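Local coordinates for protein NalD (Pseudomonas aeruginosa PAO1, PDB 5DAJ) that represses expression of the MexAB-OprM multidrug efflux pump as a TetR-family transcriptional regulator, with novobiocin binding inducing the pump, at residues 13-18 against 55-60; 59-64 against 109-114; 9-14 against 48-53; 64-69 against 127-132. All coordinates share one frame; numbering follows the deposited sequence.

Interaction 1: residues 13-18 against 55-60; sequences TAILLA and AHLFNE
Leu57 packs against Ile15 and Leu16 where helix 54-63 meets helix 6-26. Helix 6-26 is the first helix of the TetR-type DNA-binding domain, and helix 54-63 follows that domain and leads toward the C-terminal domain. The two helices of the predicted helix-turn-helix, 33-40 and 44-51, come between them in the sequence. The CA atoms of Leu16 and Leu57 are 7.6 Å apart, which is close enough for short branched side chains to bridge the gap.

The contact is apolar and buried. Leu57 uses both of its methyls, one for each partner. Its CD1 lies 4.2 Å from Ile15 CG2. The Leu57 CG is anti to the backbone N (chi1 -167°), and this sends the fork of the side chain toward helix 6-26. Leu16 and Leu57 run past each other in opposite directions. Phe51 of helix 44-51 touches all three side chains, so the pair of helices closes round the end of the helix-turn-helix.

Polar groups sit at the margin. Glu60 starts with CB directed at helix 6-26, but the chain then turns off. Its carboxylate forms a salt bridge through OE1 with NH2 of Arg12, one turn before Leu16. Within helix 54-63, Glu60 CG rests 3.9 Å above the plane of the His56 ring, offset toward its rim. His56 ND1 probably bonds in turn to Phe51 O, a link between the two successive helices.

Leu16 meets Leu57 through one methyl. Leu16 CD2 lies 4.0 Å from Leu57 CD2 and equally 4.0 Å from Leu57 O.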
loop_
_atom_site.group_PDB
_atom_site.type_symbol
_atom_site.label_atom_id
_atom_site.label_comp_id
_atom_site.label_asym_id
_atom_site.label_seq_id
_atom_site.Cartn_x
_atom_site.Cartn_y
_atom_site.Cartn_z
ATOM N N THR A 13 -1.803 28.471 -2.681
ATOM C CA THR A 13 -2.886 27.552 -3.074
ATOM C C THR A 13 -2.831 27.247 -4.572
ATOM O O THR A 13 -2.991 26.087 -4.977
ATOM C CB THR A 13 -4.276 28.124 -2.735
ATOM O OG1 THR A 13 -4.295 28.562 -1.371
ATOM C CG2 THR A 13 -5.363 27.070 -2.934
ATOM N N ALA A 14 -2.623 28.292 -5.372
ATOM C CA ALA A 14 -2.527 28.167 -6.834
ATOM C C ALA A 14 -1.432 27.192 -7.240
ATOM O O ALA A 14 -1.654 26.303 -8.065
ATOM C CB ALA A 14 -2.257 29.520 -7.461
ATOM N N ILE A 15 -0.271 27.351 -6.617
ATOM C CA ILE A 15 0.875 26.454 -6.822
ATOM C C ILE A 15 0.542 24.994 -6.453
ATOM O O ILE A 15 0.870 24.073 -7.212
ATOM C CB ILE A 15 2.130 26.935 -6.034
ATOM C CG1 ILE A 15 2.688 28.214 -6.673
ATOM C CG2 ILE A 15 3.216 25.865 -6.006
ATOM C CD1 ILE A 15 3.736 28.927 -5.841
ATOM N N LEU A 16 -0.079 24.794 -5.290
ATOM C CA LEU A 16 -0.426 23.444 -4.814
ATOM C C LEU A 16 -1.444 22.755 -5.708
ATOM O O LEU A 16 -1.356 21.536 -5.939
ATOM C CB LEU A 16 -0.918 23.457 -3.353
ATOM C CG LEU A 16 0.153 23.811 -2.315
ATOM C CD1 LEU A 16 -0.483 23.975 -0.938
ATOM C CD2 LEU A 16 1.259 22.762 -2.253
ATOM N N LEU A 17 -2.428 23.518 -6.167
ATOM C CA LEU A 17 -3.429 22.983 -7.095
ATOM C C LEU A 17 -2.804 22.545 -8.421
ATOM O O LEU A 17 -3.126 21.470 -8.939
ATOM C CB LEU A 17 -4.531 24.011 -7.365
ATOM C CG LEU A 17 -5.651 24.092 -6.317
ATOM C CD1 LEU A 17 -6.557 25.270 -6.629
ATOM C CD2 LEU A 17 -6.464 22.799 -6.254
ATOM N N ALA A 18 -1.923 23.384 -8.951
ATOM C CA ALA A 18 -1.157 23.085 -10.170
ATOM C C ALA A 18 -0.324 21.815 -10.029
ATOM O O ALA A 18 -0.407 20.910 -10.861
ATOM C CB ALA A 18 -0.248 24.249 -10.530
ATOM N N ALA A 55 10.207 18.090 -2.194
ATOM C CA ALA A 55 9.795 17.238 -1.055
ATOM C C ALA A 55 8.939 17.997 -0.064
ATOM O O ALA A 55 7.945 17.472 0.438
ATOM C CB ALA A 55 11.004 16.647 -0.347
ATOM N N HIS A 56 9.344 19.229 0.219
ATOM C CA HIS A 56 8.604 20.090 1.137
ATOM C C HIS A 56 7.264 20.495 0.548
ATOM O O HIS A 56 6.276 20.565 1.269
ATOM C CB HIS A 56 9.395 21.340 1.481
ATOM C CG HIS A 56 8.785 22.156 2.578
ATOM N ND1 HIS A 56 8.335 23.444 2.381
ATOM C CD2 HIS A 56 8.530 21.864 3.876
ATOM C CE1 HIS A 56 7.847 23.918 3.513
ATOM N NE2 HIS A 56 7.950 22.979 4.434
ATOM N N LEU A 57 7.257 20.771 -0.757
ATOM C CA LEU A 57 6.028 21.088 -1.493
ATOM C C LEU A 57 5.040 19.934 -1.361
ATOM O O LEU A 57 3.895 20.113 -0.951
ATOM C CB LEU A 57 6.330 21.348 -2.970
ATOM C CG LEU A 57 5.202 21.979 -3.789
ATOM C CD1 LEU A 57 5.766 22.760 -4.963
ATOM C CD2 LEU A 57 4.201 20.950 -4.302
ATOM N N PHE A 58 5.524 18.743 -1.689
ATOM C CA PHE A 58 4.744 17.504 -1.599
ATOM C C PHE A 58 4.164 17.298 -0.198
ATOM O O PHE A 58 3.025 16.882 -0.045
ATOM C CB PHE A 58 5.630 16.320 -1.980
ATOM C CG PHE A 58 4.919 15.001 -1.998
ATOM C CD1 PHE A 58 4.039 14.699 -3.002
ATOM C CD2 PHE A 58 5.144 14.068 -1.014
ATOM C CE1 PHE A 58 3.395 13.474 -3.032
ATOM C CE2 PHE A 58 4.500 12.844 -1.033
ATOM C CZ PHE A 58 3.621 12.548 -2.052
ATOM N N ASN A 59 4.966 17.606 0.809
ATOM C CA ASN A 59 4.564 17.470 2.206
ATOM C C ASN A 59 3.469 18.459 2.623
ATOM O O ASN A 59 2.532 18.095 3.348
ATOM C CB ASN A 59 5.781 17.642 3.117
ATOM C CG ASN A 59 5.773 16.681 4.281
ATOM O OD1 ASN A 59 5.880 17.085 5.418
ATOM N ND2 ASN A 59 5.633 15.392 4.001
ATOM N N GLU A 60 3.616 19.708 2.185
ATOM C CA GLU A 60 2.604 20.744 2.401
ATOM C C GLU A 60 1.291 20.357 1.738
ATOM O O GLU A 60 0.215 20.637 2.267
ATOM C CB GLU A 60 3.078 22.094 1.848
ATOM C CG GLU A 60 4.192 22.741 2.653
ATOM C CD GLU A 60 3.765 23.115 4.063
ATOM O OE1 GLU A 60 2.800 23.899 4.215
ATOM O OE2 GLU A 60 4.389 22.593 5.019
#

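Interaction 2: residues 59-64 against 109-114; sequences NEMLNQ and LTILMQ
Met61, modelled as selenomethionine, touches Ile111 through its heavy atom. SE lies 4.1 Å from Ile111 CD1, and the two side chains cross at about a right angle. Beside them Leu62 CD2 comes within 4.2 Å of Leu112 CB. These are the two direct contacts between residues 59-64 and 109-114.

The bend of Met61 at its third torsion (chi3 -82°) turns the terminal CE back from the line of the chain. Ala19 and Glu20 of helix 6-26 also touch this side chain. Ile108, one turn before Leu112, packs on both Met61 and Leu62. Phe23, also of helix 6-26, packs on Ile111.

Gln64 closes back on the backbone of Met61. Met61 O accepts the backbone N of Gln64 at 3.1 Å. It also takes Gln64 NE2 at 3.1 Å, on a lone pair in the carbonyl plane, with an N-H...O angle of 160°. The Gln64 side chain thus folds back over its own turn.

The contact seats the helix that follows the DNA-binding domain against the C-terminal domain. The two segments meet through carbon and selenium alone, so shape and burial rather than directional bonds set their fit.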
loop_
_atom_site.group_PDB
_atom_site.type_symbol
_atom_site.label_atom_id
_atom_site.label_comp_id
_atom_site.label_asym_id
_atom_site.label_seq_id
_atom_site.Cartn_x
_atom_site.Cartn_y
_atom_site.Cartn_z
ATOM N N ASN A 59 4.966 17.606 0.809
ATOM C CA ASN A 59 4.564 17.470 2.206
ATOM C C ASN A 59 3.469 18.459 2.623
ATOM O O ASN A 59 2.532 18.095 3.348
ATOM C CB ASN A 59 5.781 17.642 3.117
ATOM C CG ASN A 59 5.773 16.681 4.281
ATOM O OD1 ASN A 59 5.880 17.085 5.418
ATOM N ND2 ASN A 59 5.633 15.392 4.001
ATOM N N GLU A 60 3.616 19.708 2.185
ATOM C CA GLU A 60 2.604 20.744 2.401
ATOM C C GLU A 60 1.291 20.357 1.738
ATOM O O GLU A 60 0.215 20.637 2.267
ATOM C CB GLU A 60 3.078 22.094 1.848
ATOM C CG GLU A 60 4.192 22.741 2.653
ATOM C CD GLU A 60 3.765 23.115 4.063
ATOM O OE1 GLU A 60 2.800 23.899 4.215
ATOM O OE2 GLU A 60 4.389 22.593 5.019
HETATM N N MSE A 61 1.393 19.695 0.590
HETATM C CA MSE A 61 0.220 19.218 -0.137
HETATM C C MSE A 61 -0.509 18.176 0.681
HETATM O O MSE A 61 -1.710 18.275 0.908
HETATM C CB MSE A 61 0.620 18.654 -1.502
HETATM C CG MSE A 61 -0.585 18.277 -2.358
HETATM SE SE MSE A 61 0.024 17.355 -3.985
HETATM C CE MSE A 61 0.434 19.049 -4.856
ATOM N N LEU A 62 0.214 17.192 1.179
ATOM C CA LEU A 62 -0.369 16.150 2.001
ATOM C C LEU A 62 -1.014 16.667 3.257
ATOM O O LEU A 62 -2.011 16.184 3.685
ATOM C CB LEU A 62 0.679 15.148 2.377
ATOM C CG LEU A 62 1.210 14.343 1.221
ATOM C CD1 LEU A 62 2.486 13.668 1.635
ATOM C CD2 LEU A 62 0.198 13.312 0.821
ATOM N N ASN A 63 -0.416 17.653 3.858
ATOM C CA ASN A 63 -0.957 18.304 5.061
ATOM C C ASN A 63 -2.372 18.833 4.900
ATOM O O ASN A 63 -3.131 18.839 5.867
ATOM C CB ASN A 63 -0.071 19.474 5.495
ATOM C CG ASN A 63 1.142 19.045 6.270
ATOM O OD1 ASN A 63 1.334 17.864 6.575
ATOM N ND2 ASN A 63 1.986 20.021 6.598
ATOM N N GLN A 64 -2.715 19.265 3.684
ATOM C CA GLN A 64 -4.080 19.722 3.356
ATOM C C GLN A 64 -5.148 18.655 3.655
ATOM O O GLN A 64 -6.317 18.980 3.838
ATOM C CB GLN A 64 -4.192 20.103 1.869
ATOM C CG GLN A 64 -3.302 21.253 1.388
ATOM C CD GLN A 64 -3.360 21.474 -0.123
ATOM O OE1 GLN A 64 -3.742 22.544 -0.598
ATOM N NE2 GLN A 64 -2.983 20.455 -0.886
ATOM N N LEU A 109 -4.184 11.390 -2.266
ATOM C CA LEU A 109 -3.781 10.048 -1.819
ATOM C C LEU A 109 -3.437 9.128 -2.981
ATOM O O LEU A 109 -2.549 8.282 -2.843
ATOM C CB LEU A 109 -4.833 9.391 -0.928
ATOM C CG LEU A 109 -4.976 10.000 0.462
ATOM C CD1 LEU A 109 -6.068 9.256 1.197
ATOM C CD2 LEU A 109 -3.701 9.945 1.279
ATOM N N THR A 110 -4.104 9.304 -4.122
ATOM C CA THR A 110 -3.739 8.560 -5.343
ATOM C C THR A 110 -2.328 8.970 -5.757
ATOM O O THR A 110 -1.542 8.130 -6.193
ATOM C CB THR A 110 -4.734 8.835 -6.550
ATOM O OG1 THR A 110 -6.089 8.566 -6.191
ATOM C CG2 THR A 110 -4.477 8.030 -7.814
ATOM N N ILE A 111 -1.991 10.246 -5.592
ATOM C CA ILE A 111 -0.612 10.685 -5.859
ATOM C C ILE A 111 0.371 9.970 -4.925
ATOM O O ILE A 111 1.364 9.390 -5.375
ATOM C CB ILE A 111 -0.426 12.207 -5.697
ATOM C CG1 ILE A 111 -1.160 12.955 -6.802
ATOM C CG2 ILE A 111 1.048 12.561 -5.740
ATOM C CD1 ILE A 111 -1.353 14.423 -6.509
ATOM N N LEU A 112 0.068 10.028 -3.631
ATOM C CA LEU A 112 0.912 9.440 -2.586
ATOM C C LEU A 112 1.224 7.958 -2.801
ATOM O O LEU A 112 2.367 7.521 -2.673
ATOM C CB LEU A 112 0.259 9.603 -1.215
ATOM C CG LEU A 112 0.942 8.863 -0.064
ATOM C CD1 LEU A 112 2.367 9.350 0.093
ATOM C CD2 LEU A 112 0.172 9.037 1.237
HETATM N N MSE A 113 0.206 7.194 -3.143
HETATM C CA MSE A 113 0.340 5.737 -3.205
HETATM C C MSE A 113 0.535 5.176 -4.576
HETATM O O MSE A 113 0.881 4.009 -4.727
HETATM C CB MSE A 113 -0.920 5.145 -2.621
HETATM C CG MSE A 113 -1.074 5.681 -1.204
HETATM SE SE MSE A 113 -2.457 4.672 -0.279
HETATM C CE MSE A 113 -2.278 5.580 1.467
ATOM N N GLN A 114 0.391 6.020 -5.582
ATOM C CA GLN A 114 0.370 5.575 -6.974
ATOM C C GLN A 114 1.233 6.353 -7.965
ATOM O O GLN A 114 1.694 5.782 -8.971
ATOM C CB GLN A 114 -1.060 5.630 -7.458
ATOM C CG GLN A 114 -1.412 4.573 -8.468
ATOM C CD GLN A 114 -2.127 3.436 -7.818
ATOM O OE1 GLN A 114 -3.101 3.643 -7.074
ATOM N NE2 GLN A 114 -1.639 2.220 -8.065
#

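Interaction 3: residues 9-14 against 48-53; sequences EKTRTA and YWHFQN
The His50 ring has Arg12 over one face, and Trp49 CD1 also lies over a face, above the ring centre. Arg12 supplies its CG, 4.2 Å from the ring centroid and 28° off the normal, a CH-pi contact. The Arg12 guanidinium has Phe51 CZ over one face, 3.7 Å above its plane and offset toward the rim. His50 O lies at its edge, near the plane, with NH1 3.8 Å away. The guanidinium and the Phe51 ring are tilted by 35°, and Arg12 NH1 comes to 3.4 Å from Phe51 CE1. At the edge of the Phe51 ring, in its plane, is the backbone Arg12 O, 3.9 Å from CZ.

A bend at the third torsion of Arg12 (chi3 60°) carries the chain from His50 round to Phe51. The charge is met outside the two segments, by Glu60. Thr11 adds a methyl, CG2, 4.2 Å from His50 NE2.

After Phe51 the chain leaves the helix at Gln52, which has positive phi. Asn53 then N-caps helix 54-63, its OD1 bonded to His56 N.

Helix 44-51 is the second helix of the predicted helix-turn-helix. Its packing on helix 6-26 is characteristic of the three-helix DNA-binding domain of TetR repressors.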
loop_
_atom_site.group_PDB
_atom_site.type_symbol
_atom_site.label_atom_id
_atom_site.label_comp_id
_atom_site.label_asym_id
_atom_site.label_seq_id
_atom_site.Cartn_x
_atom_site.Cartn_y
_atom_site.Cartn_z
ATOM N N GLU A 9 -0.894 33.807 0.305
ATOM C CA GLU A 9 -1.645 32.562 0.576
ATOM C C GLU A 9 -2.462 32.106 -0.645
ATOM O O GLU A 9 -2.708 30.904 -0.823
ATOM C CB GLU A 9 -2.563 32.721 1.804
ATOM C CG GLU A 9 -3.111 31.421 2.376
ATOM N N LYS A 10 -2.894 33.069 -1.459
ATOM C CA LYS A 10 -3.554 32.795 -2.741
ATOM C C LYS A 10 -2.592 32.203 -3.772
ATOM O O LYS A 10 -2.958 31.288 -4.521
ATOM C CB LYS A 10 -4.156 34.100 -3.293
ATOM N N THR A 11 -1.374 32.735 -3.799
ATOM C CA THR A 11 -0.287 32.211 -4.638
ATOM C C THR A 11 0.130 30.795 -4.221
ATOM O O THR A 11 0.377 29.940 -5.075
ATOM C CB THR A 11 0.967 33.119 -4.582
ATOM O OG1 THR A 11 0.587 34.488 -4.783
ATOM C CG2 THR A 11 1.968 32.727 -5.651
ATOM N N ARG A 12 0.188 30.555 -2.913
ATOM C CA ARG A 12 0.491 29.215 -2.375
ATOM C C ARG A 12 -0.520 28.158 -2.838
ATOM O O ARG A 12 -0.139 27.068 -3.291
ATOM C CB ARG A 12 0.527 29.235 -0.839
ATOM C CG ARG A 12 1.879 29.553 -0.242
ATOM C CD ARG A 12 1.825 29.721 1.260
ATOM N NE ARG A 12 1.341 28.492 1.903
ATOM C CZ ARG A 12 2.094 27.424 2.214
ATOM N NH1 ARG A 12 3.409 27.403 1.969
ATOM N NH2 ARG A 12 1.529 26.355 2.789
ATOM N N THR A 13 -1.803 28.471 -2.681
ATOM C CA THR A 13 -2.886 27.552 -3.074
ATOM C C THR A 13 -2.831 27.247 -4.572
ATOM O O THR A 13 -2.991 26.087 -4.977
ATOM C CB THR A 13 -4.276 28.124 -2.735
ATOM O OG1 THR A 13 -4.295 28.562 -1.371
ATOM C CG2 THR A 13 -5.363 27.070 -2.934
ATOM N N ALA A 14 -2.623 28.292 -5.372
ATOM C CA ALA A 14 -2.527 28.167 -6.834
ATOM C C ALA A 14 -1.432 27.192 -7.240
ATOM O O ALA A 14 -1.654 26.303 -8.065
ATOM C CB ALA A 14 -2.257 29.520 -7.461
ATOM N N TYR A 48 10.036 28.147 -5.525
ATOM C CA TYR A 48 11.204 27.986 -4.647
ATOM C C TYR A 48 11.106 28.842 -3.367
ATOM O O TYR A 48 11.439 28.380 -2.274
ATOM C CB TYR A 48 12.494 28.268 -5.413
ATOM C CG TYR A 48 13.035 27.076 -6.176
ATOM C CD1 TYR A 48 13.761 26.084 -5.526
ATOM C CD2 TYR A 48 12.847 26.962 -7.556
ATOM C CE1 TYR A 48 14.271 25.002 -6.219
ATOM C CE2 TYR A 48 13.359 25.890 -8.266
ATOM C CZ TYR A 48 14.080 24.913 -7.594
ATOM O OH TYR A 48 14.610 23.857 -8.307
ATOM N N TRP A 49 10.569 30.037 -3.507
ATOM C CA TRP A 49 10.369 30.964 -2.425
ATOM C C TRP A 49 9.384 30.490 -1.366
ATOM O O TRP A 49 9.624 30.600 -0.192
ATOM C CB TRP A 49 9.901 32.275 -3.023
ATOM C CG TRP A 49 9.807 33.365 -2.069
ATOM C CD1 TRP A 49 8.692 33.934 -1.626
ATOM C CD2 TRP A 49 10.879 34.048 -1.438
ATOM N NE1 TRP A 49 8.972 34.913 -0.738
ATOM C CE2 TRP A 49 10.323 35.000 -0.603
ATOM C CE3 TRP A 49 12.257 33.931 -1.481
ATOM C CZ2 TRP A 49 11.084 35.835 0.166
ATOM C CZ3 TRP A 49 13.000 34.758 -0.721
ATOM C CH2 TRP A 49 12.418 35.691 0.097
ATOM N N HIS A 50 8.257 29.965 -1.800
ATOM C CA HIS A 50 7.203 29.450 -0.913
ATOM C C HIS A 50 7.426 28.046 -0.367
ATOM O O HIS A 50 6.964 27.729 0.740
ATOM C CB HIS A 50 5.846 29.500 -1.621
ATOM C CG HIS A 50 5.341 30.891 -1.795
ATOM N ND1 HIS A 50 5.089 31.711 -0.716
ATOM C CD2 HIS A 50 5.077 31.622 -2.900
ATOM C CE1 HIS A 50 4.656 32.879 -1.153
ATOM N NE2 HIS A 50 4.648 32.856 -2.475
ATOM N N PHE A 51 8.075 27.196 -1.156
ATOM C CA PHE A 51 8.167 25.761 -0.831
ATOM C C PHE A 51 9.564 25.165 -0.767
ATOM O O PHE A 51 9.699 23.998 -0.425
ATOM C CB PHE A 51 7.295 24.963 -1.809
ATOM C CG PHE A 51 5.835 25.284 -1.698
ATOM C CD1 PHE A 51 5.093 24.835 -0.598
ATOM C CD2 PHE A 51 5.202 26.046 -2.668
ATOM C CE1 PHE A 51 3.746 25.125 -0.484
ATOM C CE2 PHE A 51 3.850 26.344 -2.555
ATOM C CZ PHE A 51 3.124 25.884 -1.461
ATOM N N GLN A 52 10.595 25.949 -1.092
ATOM C CA GLN A 52 12.021 25.542 -0.993
ATOM C C GLN A 52 12.448 24.417 -1.932
ATOM O O GLN A 52 13.311 24.614 -2.790
ATOM C CB GLN A 52 12.402 25.200 0.435
ATOM C CG GLN A 52 12.368 26.392 1.386
ATOM C CD GLN A 52 11.041 26.507 2.097
ATOM O OE1 GLN A 52 10.709 25.678 2.961
ATOM N NE2 GLN A 52 10.263 27.530 1.750
ATOM N N ASN A 53 11.851 23.247 -1.762
ATOM C CA ASN A 53 12.139 22.101 -2.610
ATOM C C ASN A 53 10.897 21.262 -2.871
ATOM O O ASN A 53 9.862 21.444 -2.228
ATOM C CB ASN A 53 13.239 21.260 -1.957
ATOM C CG ASN A 53 12.838 20.739 -0.585
ATOM O OD1 ASN A 53 11.988 19.866 -0.477
ATOM N ND2 ASN A 53 13.469 21.250 0.464
#

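Interaction 4: residues 64-69 against 127-132; sequences QVRLPP and ERNNAF
The helix that brings Phe132 to Arg66 is held by regular backbone bonds, among them Ala131 N to Glu127 O at 3.0 Å. Phe132 N follows with a bond of 3.1 Å to Arg128 O. This is helix 123-145 of the C-terminal domain of the TetR fold. Facing it is the connector 64-69, which leads from helix 54-63 to helix 69-76.

Arg66 and Phe132 carry the contact. The Arg66 chain is extended from CG to NE and lies along one face of the ring, the two side chains running in opposite directions. CD sits 3.9 Å from the ring centroid and 17° off the normal, a CH-pi contact. Its nearest ring atom is Phe132 CD1, at 3.7 Å. Phe132 has CG anti to its own N (chi1 165°), which reaches the ring out toward the connector. The guanidinium lies beyond the ring, its plane turned 33° from that of the ring. CZ is 5.5 Å from the centroid, so any cation-pi attraction is weak.

Asn129 approaches the guanidinium at its edge. Its ND2 is 4.3 Å from Arg66 NH2, a loose neighbour rather than a bonded one. Asn129 also packs on Arg179 of the second subunit, and Asn130 OD1 is hydrogen-bonded to NH1 of that same arginine. The contact therefore sits beside the dimer interface.

After Arg66 the connector passes the rim of the ring. The backbone oxygen Leu67 O lies near the ring plane, 3.8 Å from Phe132 CE1.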
loop_
_atom_site.group_PDB
_atom_site.type_symbol
_atom_site.label_atom_id
_atom_site.label_comp_id
_atom_site.label_asym_id
_atom_site.label_seq_id
_atom_site.Cartn_x
_atom_site.Cartn_y
_atom_site.Cartn_z
ATOM N N GLN A 64 -2.715 19.265 3.684
ATOM C CA GLN A 64 -4.080 19.722 3.356
ATOM C C GLN A 64 -5.148 18.655 3.655
ATOM O O GLN A 64 -6.317 18.980 3.838
ATOM C CB GLN A 64 -4.192 20.103 1.869
ATOM C CG GLN A 64 -3.302 21.253 1.388
ATOM C CD GLN A 64 -3.360 21.474 -0.123
ATOM O OE1 GLN A 64 -3.742 22.544 -0.598
ATOM N NE2 GLN A 64 -2.983 20.455 -0.886
ATOM N N VAL A 65 -4.720 17.395 3.703
ATOM C CA VAL A 65 -5.585 16.207 3.750
ATOM C C VAL A 65 -5.428 15.315 5.007
ATOM O O VAL A 65 -6.236 14.408 5.237
ATOM C CB VAL A 65 -5.366 15.426 2.422
ATOM C CG1 VAL A 65 -5.282 13.902 2.585
ATOM C CG2 VAL A 65 -6.434 15.839 1.423
ATOM N N ARG A 66 -4.441 15.601 5.848
ATOM C CA ARG A 66 -4.171 14.844 7.082
ATOM C C ARG A 66 -4.811 15.356 8.371
ATOM O O ARG A 66 -4.803 16.536 8.614
ATOM C CB ARG A 66 -2.687 14.890 7.365
ATOM C CG ARG A 66 -1.822 13.916 6.614
ATOM C CD ARG A 66 -0.433 14.006 7.199
ATOM N NE ARG A 66 0.621 13.608 6.294
ATOM C CZ ARG A 66 1.673 14.363 6.033
ATOM N NH1 ARG A 66 1.788 15.548 6.595
ATOM N NH2 ARG A 66 2.599 13.941 5.203
ATOM N N LEU A 67 -5.335 14.471 9.215
ATOM C CA LEU A 67 -5.917 14.888 10.513
ATOM C C LEU A 67 -4.790 15.287 11.459
ATOM O O LEU A 67 -3.833 14.524 11.620
ATOM C CB LEU A 67 -6.772 13.780 11.191
ATOM C CG LEU A 67 -8.242 13.679 10.763
ATOM C CD1 LEU A 67 -8.844 12.336 11.159
ATOM C CD2 LEU A 67 -9.068 14.817 11.346
ATOM N N PRO A 68 -4.905 16.466 12.103
ATOM C CA PRO A 68 -3.883 16.843 13.077
ATOM C C PRO A 68 -3.966 15.987 14.358
ATOM O O PRO A 68 -5.062 15.571 14.742
ATOM C CB PRO A 68 -4.193 18.317 13.367
ATOM C CG PRO A 68 -5.641 18.479 13.066
ATOM C CD PRO A 68 -5.985 17.468 12.013
ATOM N N PRO A 69 -2.816 15.732 15.017
ATOM C CA PRO A 69 -2.699 14.891 16.228
ATOM C C PRO A 69 -3.739 15.157 17.320
ATOM O O PRO A 69 -4.210 14.215 17.963
ATOM C CB PRO A 69 -1.313 15.257 16.765
ATOM C CG PRO A 69 -0.553 15.682 15.571
ATOM C CD PRO A 69 -1.511 16.292 14.614
ATOM N N GLU A 127 10.056 10.702 5.512
ATOM C CA GLU A 127 10.308 10.810 6.956
ATOM C C GLU A 127 9.067 11.297 7.703
ATOM O O GLU A 127 8.650 10.685 8.694
ATOM C CB GLU A 127 11.500 11.731 7.246
ATOM C CG GLU A 127 12.855 11.080 6.978
ATOM C CD GLU A 127 14.035 12.042 7.075
ATOM O OE1 GLU A 127 13.840 13.277 7.010
ATOM O OE2 GLU A 127 15.177 11.555 7.212
ATOM N N ARG A 128 8.461 12.369 7.201
ATOM C CA ARG A 128 7.251 12.931 7.836
ATOM C C ARG A 128 6.006 12.055 7.634
ATOM O O ARG A 128 5.129 11.996 8.513
ATOM C CB ARG A 128 7.002 14.380 7.390
ATOM C CG ARG A 128 7.541 15.365 8.414
ATOM C CD ARG A 128 7.443 16.809 7.954
ATOM N NE ARG A 128 8.311 17.694 8.715
ATOM C CZ ARG A 128 8.499 18.995 8.473
ATOM N NH1 ARG A 128 7.859 19.614 7.480
ATOM N NH2 ARG A 128 9.333 19.685 9.244
ATOM N N ASN A 129 5.953 11.351 6.505
ATOM C CA ASN A 129 4.905 10.349 6.302
ATOM C C ASN A 129 4.983 9.230 7.351
ATOM O O ASN A 129 3.995 8.892 8.009
ATOM C CB ASN A 129 4.960 9.727 4.904
ATOM C CG ASN A 129 3.693 8.988 4.557
ATOM O OD1 ASN A 129 3.737 7.789 4.282
ATOM N ND2 ASN A 129 2.548 9.671 4.629
ATOM N N ASN A 130 6.181 8.665 7.499
ATOM C CA ASN A 130 6.458 7.672 8.545
ATOM C C ASN A 130 6.066 8.151 9.928
ATOM O O ASN A 130 5.476 7.403 10.698
ATOM C CB ASN A 130 7.939 7.275 8.559
ATOM C CG ASN A 130 8.311 6.372 7.402
ATOM O OD1 ASN A 130 7.461 5.720 6.817
ATOM N ND2 ASN A 130 9.590 6.315 7.086
ATOM N N ALA A 131 6.412 9.394 10.231
ATOM C CA ALA A 131 6.109 9.987 11.541
ATOM C C ALA A 131 4.607 10.052 11.819
ATOM O O ALA A 131 4.153 9.715 12.919
ATOM C CB ALA A 131 6.727 11.374 11.642
ATOM N N PHE A 132 3.845 10.446 10.805
ATOM C CA PHE A 132 2.371 10.501 10.907
ATOM C C PHE A 132 1.739 9.120 11.137
ATOM O O PHE A 132 0.852 8.955 11.975
ATOM C CB PHE A 132 1.791 11.177 9.657
ATOM C CG PHE A 132 0.314 10.987 9.484
ATOM C CD1 PHE A 132 -0.591 11.785 10.185
ATOM C CD2 PHE A 132 -0.181 10.022 8.605
ATOM C CE1 PHE A 132 -1.956 11.612 10.021
ATOM C CE2 PHE A 132 -1.544 9.846 8.438
ATOM C CZ PHE A 132 -2.433 10.642 9.146
#

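In the fold
From the N terminus, helix 6-26 opens interactions 3 and 1. Interaction 3 closes first, at the end of helix 44-51. Interaction 1 closes on the next helix, 54-63. Their centres are 7 Å apart, and together they join helices 6-26, 44-51 and 54-63. Interaction 2 opens on residues 59-64, where interaction 1 ends, and closes on helix 103-114. It ties helix 54-63 to the C-terminal domain. Interaction 4 opens at Gln64, before interaction 2 has closed, and ends on helix 123-145, so the two cross along the chain. Asn59 and Arg66 pack together between interactions 1 and 4. The four contacts thus run from the helix-turn-helix to the C-terminal helices.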